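Local coordinates for protein cellulase (Uncultured bacterium, PDB 6XSO) that probably hydrolyses internal beta-1,4 linkages of cellulose and related plant cell-wall polysaccharides, as a broad-specificity endoglucanase of glycoside hydrolase family 5, subfamily 4, at residues A[319-324]-A[363-368]; A[272-277]-A[325-330]; A[350-355]-A[367-372]; A[33-38]-A[356-361]. One frame throughout, in Å; residues are numbered along the deposited sequence. Where two conformers were deposited one is given.

Contact 1: A[319-324]-A[363-368]; sequences TDYDAR and FNQADL. With LMR ((2S)-2-hydroxybutanedioic acid), chain C.
Y321 reaches from the short helix 320-323 to the start of helix 366-377 and carries the contact. Its CG stands anti to the backbone N (chi1 177°), which sends the ring out toward 363-368. Beyond CB, the CG and CD2 side of the ring lies under the amide of Q365, with Q365 NE2 3.5 Å from Y321 CD2; that nitrogen sits over one face near the rim, the amide plane turned 39° from the ring. On the other flank Y321 CE1 touches L368 CB at 4.0 Å. At the tip, Y321 OH donates to D367 OD1 at 2.6 Å; D367 OD1 accepts on its syn lone pair, and the carboxylate stands nearly perpendicular to the ring. D367 OD2 is salt-bridged to K325, so this charge has a mate. The amide oxygen of Q365 is taken by L352 N, which helps fix the group over the ring. A phenylalanine here would probably keep the ring packing but leave D367 OD1 without the hydroxyl donor. R324 NH1 salt-bridges D320 OD1, and R324 NE bonds weakly to malate O1A. This is peripheral packing of a TIM barrel, tying helix 320-323, after strand 304-309, to the final helix.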
loop_
_atom_site.group_PDB
_atom_site.type_symbol
_atom_site.label_atom_id
_atom_site.label_comp_id
_atom_site.label_asym_id
_atom_site.label_seq_id
_atom_site.Cartn_x
_atom_site.Cartn_y
_atom_site.Cartn_z
ATOM N N THR A 319 15.067 4.075 17.047
ATOM C CA THR A 319 14.880 3.264 15.862
ATOM C C THR A 319 16.109 2.385 15.639
ATOM O O THR A 319 17.162 2.582 16.258
ATOM C CB THR A 319 14.704 4.135 14.631
ATOM O OG1 THR A 319 15.928 4.849 14.396
ATOM C CG2 THR A 319 13.551 5.115 14.805
ATOM N N ASP A 320 15.965 1.393 14.747
ATOM C CA ASP A 320 17.131 0.591 14.373
ATOM C C ASP A 320 18.104 1.385 13.510
ATOM O O ASP A 320 19.307 1.105 13.521
ATOM C CB ASP A 320 16.695 -0.683 13.656
ATOM C CG ASP A 320 15.930 -1.616 14.551
ATOM O OD1 ASP A 320 16.290 -1.750 15.738
ATOM O OD2 ASP A 320 14.930 -2.189 14.083
ATOM N N TYR A 321 17.624 2.388 12.778
ATOM C CA TYR A 321 18.537 3.253 12.029
ATOM C C TYR A 321 19.535 3.946 12.953
ATOM O O TYR A 321 20.716 4.116 12.605
ATOM C CB TYR A 321 17.682 4.264 11.248
ATOM C CG TYR A 321 18.458 5.277 10.476
ATOM C CD1 TYR A 321 18.982 4.970 9.226
ATOM C CD2 TYR A 321 18.681 6.549 10.990
ATOM C CE1 TYR A 321 19.704 5.905 8.510
ATOM C CE2 TYR A 321 19.402 7.489 10.276
ATOM C CZ TYR A 321 19.906 7.159 9.032
ATOM O OH TYR A 321 20.615 8.087 8.310
ATOM N N ASP A 322 19.086 4.347 14.141
ATOM C CA ASP A 322 19.960 4.983 15.110
ATOM C C ASP A 322 20.757 3.963 15.916
ATOM O O ASP A 322 21.958 4.147 16.141
ATOM C CB ASP A 322 19.131 5.854 16.059
ATOM C CG ASP A 322 18.698 7.169 15.425
ATOM O OD1 ASP A 322 19.356 7.624 14.464
ATOM O OD2 ASP A 322 17.697 7.750 15.893
ATOM N N ALA A 323 20.115 2.875 16.336
ATOM C CA ALA A 323 20.727 1.995 17.319
ATOM C C ALA A 323 21.601 0.903 16.724
ATOM O O ALA A 323 22.514 0.426 17.412
ATOM C CB ALA A 323 19.652 1.316 18.170
ATOM N N ARG A 324 21.316 0.455 15.505
ATOM C CA ARG A 324 22.016 -0.680 14.893
ATOM C C ARG A 324 22.008 -0.488 13.379
ATOM O O ARG A 324 21.458 -1.289 12.614
ATOM C CB ARG A 324 21.395 -2.003 15.341
ATOM C CG ARG A 324 19.872 -2.120 15.210
ATOM C CD ARG A 324 19.273 -3.338 15.950
ATOM N NE ARG A 324 19.633 -3.312 17.359
ATOM C CZ ARG A 324 19.014 -2.589 18.289
ATOM N NH1 ARG A 324 17.964 -1.837 17.967
ATOM N NH2 ARG A 324 19.463 -2.597 19.541
ATOM N N PHE A 363 17.468 14.427 1.060
ATOM C CA PHE A 363 17.355 13.246 1.898
ATOM C C PHE A 363 17.928 13.547 3.284
ATOM O O PHE A 363 19.103 13.904 3.410
ATOM C CB PHE A 363 18.124 12.062 1.294
ATOM C CG PHE A 363 17.555 11.530 0.007
ATOM C CD1 PHE A 363 16.456 10.700 -0.005
ATOM C CD2 PHE A 363 18.167 11.831 -1.194
ATOM C CE1 PHE A 363 15.952 10.213 -1.189
ATOM C CE2 PHE A 363 17.667 11.332 -2.382
ATOM C CZ PHE A 363 16.564 10.527 -2.374
ATOM N N ASN A 364 17.118 13.398 4.321
ATOM C CA ASN A 364 17.645 13.399 5.678
ATOM C C ASN A 364 18.147 12.026 6.110
ATOM O O ASN A 364 18.842 11.927 7.131
ATOM C CB ASN A 364 16.608 13.939 6.666
ATOM C CG ASN A 364 15.364 13.090 6.723
ATOM O OD1 ASN A 364 14.627 13.003 5.751
ATOM N ND2 ASN A 364 15.124 12.449 7.871
ATOM N N GLN A 365 17.868 10.981 5.339
ATOM C CA GLN A 365 18.531 9.681 5.495
ATOM C C GLN A 365 19.154 9.299 4.151
ATOM O O GLN A 365 18.768 8.304 3.524
ATOM C CB GLN A 365 17.575 8.623 6.029
ATOM C CG GLN A 365 16.866 9.034 7.325
ATOM C CD GLN A 365 15.907 7.973 7.828
ATOM O OE1 GLN A 365 15.199 7.337 7.043
ATOM N NE2 GLN A 365 15.910 7.749 9.139
ATOM N N ALA A 366 20.140 10.088 3.720
ATOM C CA ALA A 366 20.760 9.847 2.420
ATOM C C ALA A 366 21.416 8.481 2.368
ATOM O O ALA A 366 21.337 7.789 1.345
ATOM C CB ALA A 366 21.790 10.927 2.104
ATOM N N ASP A 367 22.067 8.075 3.461
ATOM C CA ASP A 367 22.740 6.782 3.476
ATOM C C ASP A 367 21.752 5.634 3.256
ATOM O O ASP A 367 22.022 4.723 2.461
ATOM C CB ASP A 367 23.582 6.620 4.748
ATOM C CG ASP A 367 22.819 6.894 6.037
ATOM O OD1 ASP A 367 21.619 7.246 6.042
ATOM O OD2 ASP A 367 23.471 6.732 7.094
ATOM N N LEU A 368 20.589 5.684 3.911
ATOM C CA LEU A 368 19.599 4.623 3.751
ATOM C C LEU A 368 18.975 4.635 2.361
ATOM O O LEU A 368 18.774 3.571 1.761
ATOM C CB LEU A 368 18.533 4.767 4.827
ATOM C CG LEU A 368 17.412 3.730 4.751
ATOM C CD1 LEU A 368 17.858 2.307 4.840
ATOM C CD2 LEU A 368 16.418 4.016 5.873
HETATM C C1 LMR C . 23.255 -5.412 16.980
HETATM O O1A LMR C . 22.761 -4.461 17.671
HETATM O O1B LMR C . 22.897 -6.602 17.159
HETATM C C2 LMR C . 24.302 -5.119 15.902
HETATM O O2 LMR C . 24.644 -3.779 16.097
HETATM C C3 LMR C . 25.513 -6.026 15.994
HETATM C C4 LMR C . 26.581 -5.507 15.026
HETATM O O4A LMR C . 27.783 -5.863 15.178
HETATM O O4B LMR C . 26.288 -4.725 14.076
#

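Contact 2: A[272-277]-A[325-330]; sequences PTIAGK and KSLMFQ
I274 and L327 bring together two peripheral elements of the TIM barrel: the loop following strand 264-270 and helix 325-341, which follows strand 304-309. The contact is apolar, with no hydrogen bond crossing it. I274 CD1 reaches the helix backbone, 3.6 Å from M328 CA, and lies 3.9 Å from M328 CB. With CG1 between the backbone N and the carbonyl carbon (chi1 67°) and the chain then extended (chi2 169°), the long branch of the isoleucine is directed at the helix surface. M328 offers only its base here; the rest of its extended chain runs on toward S310 and Y321. L327 CD2 packs 4.4 Å from I274 CD1, and I282 of helix 279-298 touches both I274 and L327, so branched aliphatic residues suit this buried place.

Polar bonds keep the loop in shape. Residues 274-277 form a type II beta turn, closed by K277 N donating to I274 O at 3.1 Å; G276 adopts the positive phi that glycine accepts readily at this position. The extended K277 side chain runs back alongside the loop, where NZ pairs with D285 and also bonds to T273 O at 3.0 Å. The turn presents two carbonyls to one methyl group: L327 CD2 lies 3.6 Å from I274 O and 3.7 Å from K277 O.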
loop_
_atom_site.group_PDB
_atom_site.type_symbol
_atom_site.label_atom_id
_atom_site.label_comp_id
_atom_site.label_asym_id
_atom_site.label_seq_id
_atom_site.Cartn_x
_atom_site.Cartn_y
_atom_site.Cartn_z
ATOM N N PRO A 272 9.907 -6.509 9.910
ATOM C CA PRO A 272 10.535 -7.582 10.690
ATOM C C PRO A 272 11.343 -7.044 11.858
ATOM O O PRO A 272 11.916 -5.956 11.802
ATOM C CB PRO A 272 11.467 -8.261 9.678
ATOM C CG PRO A 272 11.001 -7.829 8.340
ATOM C CD PRO A 272 10.337 -6.492 8.506
ATOM N N THR A 273 11.462 -7.870 12.889
ATOM C CA THR A 273 12.318 -7.545 14.018
ATOM C C THR A 273 13.753 -7.954 13.705
ATOM O O THR A 273 14.016 -9.106 13.341
ATOM C CB THR A 273 11.823 -8.274 15.264
ATOM O OG1 THR A 273 10.476 -7.884 15.572
ATOM C CG2 THR A 273 12.690 -7.930 16.447
ATOM N N ILE A 274 14.680 -7.005 13.827
ATOM C CA ILE A 274 16.099 -7.305 13.688
ATOM C C ILE A 274 16.859 -7.131 14.993
ATOM O O ILE A 274 17.918 -7.752 15.161
ATOM C CB ILE A 274 16.767 -6.505 12.551
ATOM C CG1 ILE A 274 16.809 -5.007 12.854
ATOM C CG2 ILE A 274 16.059 -6.784 11.227
ATOM C CD1 ILE A 274 17.707 -4.202 11.870
ATOM N N ALA A 275 16.351 -6.342 15.931
ATOM C CA ALA A 275 17.049 -6.164 17.197
ATOM C C ALA A 275 17.134 -7.478 17.961
ATOM O O ALA A 275 16.151 -8.216 18.076
ATOM C CB ALA A 275 16.326 -5.104 18.025
ATOM N N GLY A 276 18.320 -7.772 18.481
ATOM C CA GLY A 276 18.558 -8.991 19.219
ATOM C C GLY A 276 18.848 -10.200 18.367
ATOM O O GLY A 276 18.997 -11.300 18.912
ATOM N N LYS A 277 18.939 -10.035 17.054
ATOM C CA LYS A 277 19.178 -11.135 16.139
ATOM C C LYS A 277 20.506 -10.964 15.416
ATOM O O LYS A 277 20.994 -9.846 15.211
ATOM C CB LYS A 277 18.066 -11.224 15.095
ATOM C CG LYS A 277 16.704 -11.538 15.683
ATOM C CD LYS A 277 15.656 -11.637 14.612
ATOM C CE LYS A 277 14.279 -11.877 15.226
ATOM N NZ LYS A 277 13.219 -11.918 14.184
ATOM N N LYS A 325 22.608 0.623 12.939
ATOM C CA LYS A 325 22.475 1.050 11.553
ATOM C C LYS A 325 23.083 0.042 10.593
ATOM O O LYS A 325 22.471 -0.295 9.569
ATOM C CB LYS A 325 23.114 2.424 11.365
ATOM C CG LYS A 325 22.995 2.963 9.930
ATOM C CD LYS A 325 23.700 4.297 9.777
ATOM C CE LYS A 325 22.935 5.437 10.452
ATOM N NZ LYS A 325 23.414 6.775 9.944
ATOM N N SER A 326 24.275 -0.464 10.903
ATOM C CA SER A 326 24.896 -1.422 9.996
ATOM C C SER A 326 24.071 -2.695 9.878
ATOM O O SER A 326 23.892 -3.218 8.772
ATOM C CB SER A 326 26.306 -1.761 10.454
ATOM O OG SER A 326 26.835 -2.767 9.601
ATOM N N LEU A 327 23.570 -3.221 11.003
ATOM C CA LEU A 327 22.710 -4.400 10.925
ATOM C C LEU A 327 21.462 -4.101 10.101
ATOM O O LEU A 327 21.018 -4.934 9.295
ATOM C CB LEU A 327 22.309 -4.866 12.321
ATOM C CG LEU A 327 21.618 -6.223 12.368
ATOM C CD1 LEU A 327 22.576 -7.374 12.060
ATOM C CD2 LEU A 327 20.982 -6.426 13.739
ATOM N N MET A 328 20.903 -2.895 10.258
ATOM C CA MET A 328 19.750 -2.519 9.459
ATOM C C MET A 328 20.095 -2.507 7.974
ATOM O O MET A 328 19.304 -2.966 7.136
ATOM C CB MET A 328 19.222 -1.150 9.889
ATOM C CG MET A 328 18.010 -0.752 9.100
ATOM S SD MET A 328 17.382 0.827 9.653
ATOM C CE MET A 328 15.917 0.948 8.636
ATOM N N PHE A 329 21.262 -1.954 7.624
ATOM C CA PHE A 329 21.679 -1.914 6.227
ATOM C C PHE A 329 21.933 -3.317 5.671
ATOM O O PHE A 329 21.656 -3.570 4.495
ATOM C CB PHE A 329 22.920 -1.025 6.080
ATOM C CG PHE A 329 22.651 0.472 6.210
ATOM C CD1 PHE A 329 21.394 0.989 6.474
ATOM C CD2 PHE A 329 23.685 1.364 6.046
ATOM C CE1 PHE A 329 21.194 2.375 6.570
ATOM C CE2 PHE A 329 23.481 2.732 6.136
ATOM C CZ PHE A 329 22.262 3.232 6.400
ATOM N N GLN A 330 22.475 -4.228 6.486
ATOM C CA GLN A 330 22.639 -5.607 6.030
ATOM C C GLN A 330 21.284 -6.265 5.818
ATOM O O GLN A 330 21.110 -7.068 4.891
ATOM C CB GLN A 330 23.465 -6.398 7.043
ATOM C CG GLN A 330 24.837 -5.810 7.284
ATOM C CD GLN A 330 25.503 -6.392 8.518
ATOM O OE1 GLN A 330 25.579 -7.614 8.680
ATOM N NE2 GLN A 330 25.978 -5.521 9.403
#

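Contact 3: A[350-355]-A[367-372]; sequences MGLSDG and DLAERI
L352 is the bump of this contact, and the hollow that receives it is formed by L368, A369 and I372 on one side of helix 366-377, the last helix of the TIM barrel. The loop 350-355 leaves strand 345-349 and leads toward that helix, so the packing joins the loop leaving the C-terminal end of the last strand to the start of the helix that follows it.

One methyl does nearly all the work. L352 CD2 lies 3.7 Å from L368 CG, on one wall of the hollow, and the two leucine side chains cross at about a right angle. Its floor is the small residue A369: a methyl at CB, 4.1 Å from L352 CD2, is little enough to let the leucine come close to the helix backbone. The CA atoms of L352 and A369 are accordingly 5.6 Å apart. I372, one turn beyond L368, adds the other wall with its CD1. Because residues 368 and 372 are four apart, their side chains stand on the same flank of the helix, and the alanine lies beside them.

The loop gives the leucine an unusual backbone, with phi 65°, and CG stands anti to the carbonyl carbon (chi1 -52°); with CD1 anti to CA (chi2 -165°), the other branch, CD2, is turned into the hollow. W33 and F76 also touch L352, while its backbone bonds to that of Q365. Deepest in the hollow, L352 CD2 rests 3.7 Å from the backbone nitrogen of A369.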
loop_
_atom_site.group_PDB
_atom_site.type_symbol
_atom_site.label_atom_id
_atom_site.label_comp_id
_atom_site.label_asym_id
_atom_site.label_seq_id
_atom_site.Cartn_x
_atom_site.Cartn_y
_atom_site.Cartn_z
ATOM N N MET A 350 8.241 5.751 4.629
ATOM C CA MET A 350 8.676 7.073 5.107
ATOM C C MET A 350 10.197 7.123 5.264
ATOM O O MET A 350 10.944 6.532 4.474
ATOM C CB MET A 350 7.883 7.459 6.346
ATOM C CG MET A 350 6.406 7.723 6.078
ATOM S SD MET A 350 5.488 8.351 7.505
ATOM C CE MET A 350 6.130 10.016 7.620
ATOM N N GLY A 351 10.673 7.859 6.256
ATOM C CA GLY A 351 12.086 8.128 6.328
ATOM C C GLY A 351 12.524 8.730 5.012
ATOM O O GLY A 351 11.713 9.301 4.271
ATOM N N LEU A 352 13.814 8.593 4.735
ATOM C CA LEU A 352 14.495 8.998 3.506
ATOM C C LEU A 352 14.475 10.505 3.294
ATOM O O LEU A 352 15.537 11.134 3.333
ATOM C CB LEU A 352 13.984 8.261 2.272
ATOM C CG LEU A 352 13.954 6.734 2.343
ATOM C CD1 LEU A 352 13.786 6.174 0.928
ATOM C CD2 LEU A 352 15.152 6.093 3.024
ATOM N N SER A 353 13.303 11.074 3.000
ATOM C CA SER A 353 13.106 12.523 2.904
ATOM C C SER A 353 11.828 12.833 3.667
ATOM O O SER A 353 10.733 12.456 3.232
ATOM C CB SER A 353 13.000 12.980 1.451
ATOM O OG SER A 353 12.898 14.402 1.375
ATOM N N ASP A 354 11.971 13.492 4.814
ATOM C CA ASP A 354 10.890 13.598 5.779
ATOM C C ASP A 354 10.718 15.038 6.220
ATOM O O ASP A 354 11.696 15.770 6.396
ATOM C CB ASP A 354 11.188 12.762 7.029
ATOM C CG ASP A 354 10.011 12.693 7.971
ATOM O OD1 ASP A 354 9.023 12.026 7.606
ATOM O OD2 ASP A 354 10.058 13.302 9.066
ATOM N N GLY A 355 9.475 15.427 6.442
ATOM C CA GLY A 355 9.241 16.735 7.008
ATOM C C GLY A 355 9.744 17.822 6.086
ATOM O O GLY A 355 9.624 17.731 4.862
ATOM N N ASP A 367 22.067 8.075 3.461
ATOM C CA ASP A 367 22.740 6.782 3.476
ATOM C C ASP A 367 21.752 5.634 3.256
ATOM O O ASP A 367 22.022 4.723 2.461
ATOM C CB ASP A 367 23.582 6.620 4.748
ATOM C CG ASP A 367 22.819 6.894 6.037
ATOM O OD1 ASP A 367 21.619 7.246 6.042
ATOM O OD2 ASP A 367 23.471 6.732 7.094
ATOM N N LEU A 368 20.589 5.684 3.911
ATOM C CA LEU A 368 19.599 4.623 3.751
ATOM C C LEU A 368 18.975 4.635 2.361
ATOM O O LEU A 368 18.774 3.571 1.761
ATOM C CB LEU A 368 18.533 4.767 4.827
ATOM C CG LEU A 368 17.412 3.730 4.751
ATOM C CD1 LEU A 368 17.858 2.307 4.840
ATOM C CD2 LEU A 368 16.418 4.016 5.873
ATOM N N ALA A 369 18.660 5.820 1.833
ATOM C CA ALA A 369 18.105 5.898 0.487
ATOM C C ALA A 369 19.049 5.263 -0.521
ATOM O O ALA A 369 18.629 4.455 -1.362
ATOM C CB ALA A 369 17.818 7.358 0.139
ATOM N N GLU A 370 20.340 5.600 -0.429
ATOM C CA GLU A 370 21.322 5.039 -1.345
ATOM C C GLU A 370 21.461 3.542 -1.128
ATOM O O GLU A 370 21.623 2.785 -2.091
ATOM C CB GLU A 370 22.680 5.732 -1.180
ATOM C CG GLU A 370 23.709 5.185 -2.157
ATOM C CD GLU A 370 24.931 6.069 -2.336
ATOM O OE1 GLU A 370 25.085 7.059 -1.591
ATOM O OE2 GLU A 370 25.739 5.756 -3.235
ATOM N N ARG A 371 21.392 3.098 0.130
ATOM C CA ARG A 371 21.539 1.674 0.414
ATOM C C ARG A 371 20.419 0.865 -0.226
ATOM O O ARG A 371 20.667 -0.202 -0.801
ATOM C CB ARG A 371 21.555 1.430 1.923
ATOM C CG ARG A 371 22.068 0.047 2.326
ATOM C CD ARG A 371 23.603 -0.005 2.320
ATOM N NE ARG A 371 24.044 -1.339 2.674
ATOM C CZ ARG A 371 25.116 -1.611 3.397
ATOM N NH1 ARG A 371 25.894 -0.629 3.842
ATOM N NH2 ARG A 371 25.383 -2.877 3.688
ATOM N N ILE A 372 19.178 1.351 -0.130
ATOM C CA ILE A 372 18.044 0.662 -0.742
ATOM C C ILE A 372 18.203 0.600 -2.259
ATOM O O ILE A 372 18.033 -0.459 -2.883
ATOM C CB ILE A 372 16.733 1.355 -0.329
ATOM C CG1 ILE A 372 16.469 1.210 1.168
ATOM C CG2 ILE A 372 15.573 0.818 -1.166
ATOM C CD1 ILE A 372 15.433 2.194 1.694
#

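Contact 4: A[33-38]-A[356-361]; sequences WNLGNT and ASRTMP
The buried guanidinium of R358 bonds to a backbone carbonyl and a threonine hydroxyl that are themselves hydrogen-bonded to each other. R358 NH1 donates to T38 OG1 at 2.8 Å, nearly straight at 170° and almost in the guanidinium plane. R358 NH2 gives a longer bond, 3.2 Å, to G36 O, meeting a lone pair in the carbonyl plane. T38 OG1 donates to the same G36 O at 2.8 Å, but from above that plane, so the carbonyl oxygen serves two donors arriving from different directions. R358 is fully extended, with chi2, chi3 and chi4 all near 180°, which gives it the length to cross from its loop. This places the contact at the C-terminal end of the TIM barrel's first strand, 31-34, where the loop after the eighth strand, 345-349, comes back to it. L35 CD1 lies over one guanidinium face, 3.4 Å from R358 NH1, while the W33 ring, turned 82° to the guanidinium, points its edge at the arginine, with W33 CH2 3.8 Å from R358 NE. A methionine here would probably leave T38 OG1 without the arginine donor and G36 O with one donor of the two. R358 NE bonds to S353 O.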
loop_
_atom_site.group_PDB
_atom_site.type_symbol
_atom_site.label_atom_id
_atom_site.label_comp_id
_atom_site.label_asym_id
_atom_site.label_seq_id
_atom_site.Cartn_x
_atom_site.Cartn_y
_atom_site.Cartn_z
ATOM N N TRP A 33 8.916 3.776 -2.621
ATOM C CA TRP A 33 8.874 4.552 -1.395
ATOM C C TRP A 33 7.441 4.995 -1.162
ATOM O O TRP A 33 6.691 5.209 -2.118
ATOM C CB TRP A 33 9.723 5.798 -1.541
ATOM C CG TRP A 33 9.806 6.664 -0.312
ATOM C CD1 TRP A 33 10.310 6.322 0.918
ATOM C CD2 TRP A 33 9.391 8.027 -0.207
ATOM N NE1 TRP A 33 10.246 7.399 1.771
ATOM C CE2 TRP A 33 9.681 8.455 1.102
ATOM C CE3 TRP A 33 8.820 8.938 -1.104
ATOM C CZ2 TRP A 33 9.418 9.754 1.534
ATOM C CZ3 TRP A 33 8.552 10.220 -0.665
ATOM C CH2 TRP A 33 8.850 10.615 0.633
ATOM N N ASN A 34 7.080 5.141 0.122
ATOM C CA ASN A 34 5.771 5.631 0.541
ATOM C C ASN A 34 5.832 7.104 0.927
ATOM O O ASN A 34 6.596 7.486 1.821
ATOM C CB ASN A 34 5.259 4.898 1.787
ATOM C CG ASN A 34 4.662 3.588 1.483
ATOM O OD1 ASN A 34 3.472 3.476 1.225
ATOM N ND2 ASN A 34 5.486 2.550 1.539
ATOM N N LEU A 35 4.948 7.906 0.332
ATOM C CA LEU A 35 4.705 9.285 0.768
ATOM C C LEU A 35 3.771 9.265 1.980
ATOM O O LEU A 35 2.602 9.662 1.934
ATOM C CB LEU A 35 4.105 10.078 -0.379
ATOM C CG LEU A 35 3.985 11.591 -0.127
ATOM C CD1 LEU A 35 5.309 12.319 -0.210
ATOM C CD2 LEU A 35 2.972 12.209 -1.109
ATOM N N GLY A 36 4.300 8.726 3.086
ATOM C CA GLY A 36 3.466 8.460 4.242
ATOM C C GLY A 36 3.166 9.692 5.096
ATOM O O GLY A 36 3.860 10.712 5.076
ATOM N N ASN A 37 2.080 9.567 5.874
ATOM C CA ASN A 37 1.644 10.581 6.833
ATOM C C ASN A 37 1.313 11.907 6.144
ATOM O O ASN A 37 1.465 12.989 6.722
ATOM C CB ASN A 37 2.665 10.786 7.961
ATOM C CG ASN A 37 2.656 9.675 9.006
ATOM O OD1 ASN A 37 1.971 8.646 8.893
ATOM N ND2 ASN A 37 3.439 9.893 10.050
ATOM N N THR A 38 0.819 11.827 4.916
ATOM C CA THR A 38 0.618 12.980 4.033
ATOM C C THR A 38 -0.834 13.009 3.611
ATOM O O THR A 38 -1.701 13.443 4.392
ATOM C CB THR A 38 1.671 12.930 2.910
ATOM O OG1 THR A 38 2.987 12.862 3.496
ATOM C CG2 THR A 38 1.608 14.197 2.079
ATOM N N ALA A 356 10.328 18.867 6.680
ATOM C CA ALA A 356 10.787 20.005 5.893
ATOM C C ALA A 356 11.849 19.615 4.873
ATOM O O ALA A 356 12.082 20.370 3.920
ATOM C CB ALA A 356 11.322 21.090 6.823
ATOM N N SER A 357 12.505 18.462 5.052
ATOM C CA SER A 357 13.502 18.023 4.082
ATOM C C SER A 357 12.874 17.817 2.711
ATOM O O SER A 357 13.523 18.032 1.682
ATOM C CB SER A 357 14.185 16.740 4.555
ATOM O OG SER A 357 14.935 16.976 5.738
ATOM N N ARG A 358 11.608 17.409 2.678
ATOM C CA ARG A 358 10.945 17.189 1.403
ATOM C C ARG A 358 10.811 18.470 0.592
ATOM O O ARG A 358 10.753 18.423 -0.641
ATOM C CB ARG A 358 9.547 16.617 1.658
ATOM C CG ARG A 358 9.522 15.237 2.240
ATOM C CD ARG A 358 8.081 14.810 2.439
ATOM N NE ARG A 358 7.921 13.474 3.012
ATOM C CZ ARG A 358 6.729 12.941 3.268
ATOM N NH1 ARG A 358 5.640 13.640 2.955
ATOM N NH2 ARG A 358 6.624 11.735 3.808
ATOM N N THR A 359 10.709 19.617 1.259
ATOM C CA THR A 359 10.511 20.890 0.583
ATOM C C THR A 359 11.779 21.373 -0.100
ATOM O O THR A 359 11.706 22.198 -1.020
ATOM C CB THR A 359 10.022 21.895 1.627
ATOM O OG1 THR A 359 8.941 21.294 2.365
ATOM C CG2 THR A 359 9.555 23.185 0.978
ATOM N N MET A 360 12.934 20.836 0.296
ATOM C CA MET A 360 14.196 21.366 -0.223
ATOM C C MET A 360 14.341 21.124 -1.718
ATOM O O MET A 360 14.553 22.094 -2.468
ATOM C CB MET A 360 15.364 20.843 0.619
ATOM C CG MET A 360 15.391 21.469 2.010
ATOM S SD MET A 360 16.607 20.757 3.129
ATOM C CE MET A 360 18.113 21.464 2.455
ATOM N N PRO A 361 14.281 19.885 -2.223
ATOM C CA PRO A 361 14.193 18.609 -1.511
ATOM C C PRO A 361 15.577 18.072 -1.152
ATOM O O PRO A 361 16.552 18.394 -1.822
ATOM C CB PRO A 361 13.528 17.701 -2.548
ATOM C CG PRO A 361 14.124 18.188 -3.846
ATOM C CD PRO A 361 14.271 19.693 -3.688
#

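How the contacts relate
The four contacts lie on the same side of the chain's centre in an eight-stranded TIM barrel, in the end of the first strand and in loops and helices that follow later strands. Contacts 1 and 3 have centres about 7 Å apart and share D367 and L368 on helix 366-377. The centres of contacts 1 and 2 are about 12 Å apart, and K325 of helix 325-341 pairs with D367. Those of contacts 3 and 4 are about 10 Å apart, bridged by W33 NE1 to M350 O; contacts 2 and 4, about 24 Å apart, do not touch. Contact 4 opens first, with 317 residues between its segments, joining first strand to last loop; contacts 2, 1 and 3 open in turn, contact 2 closing before contact 3 opens.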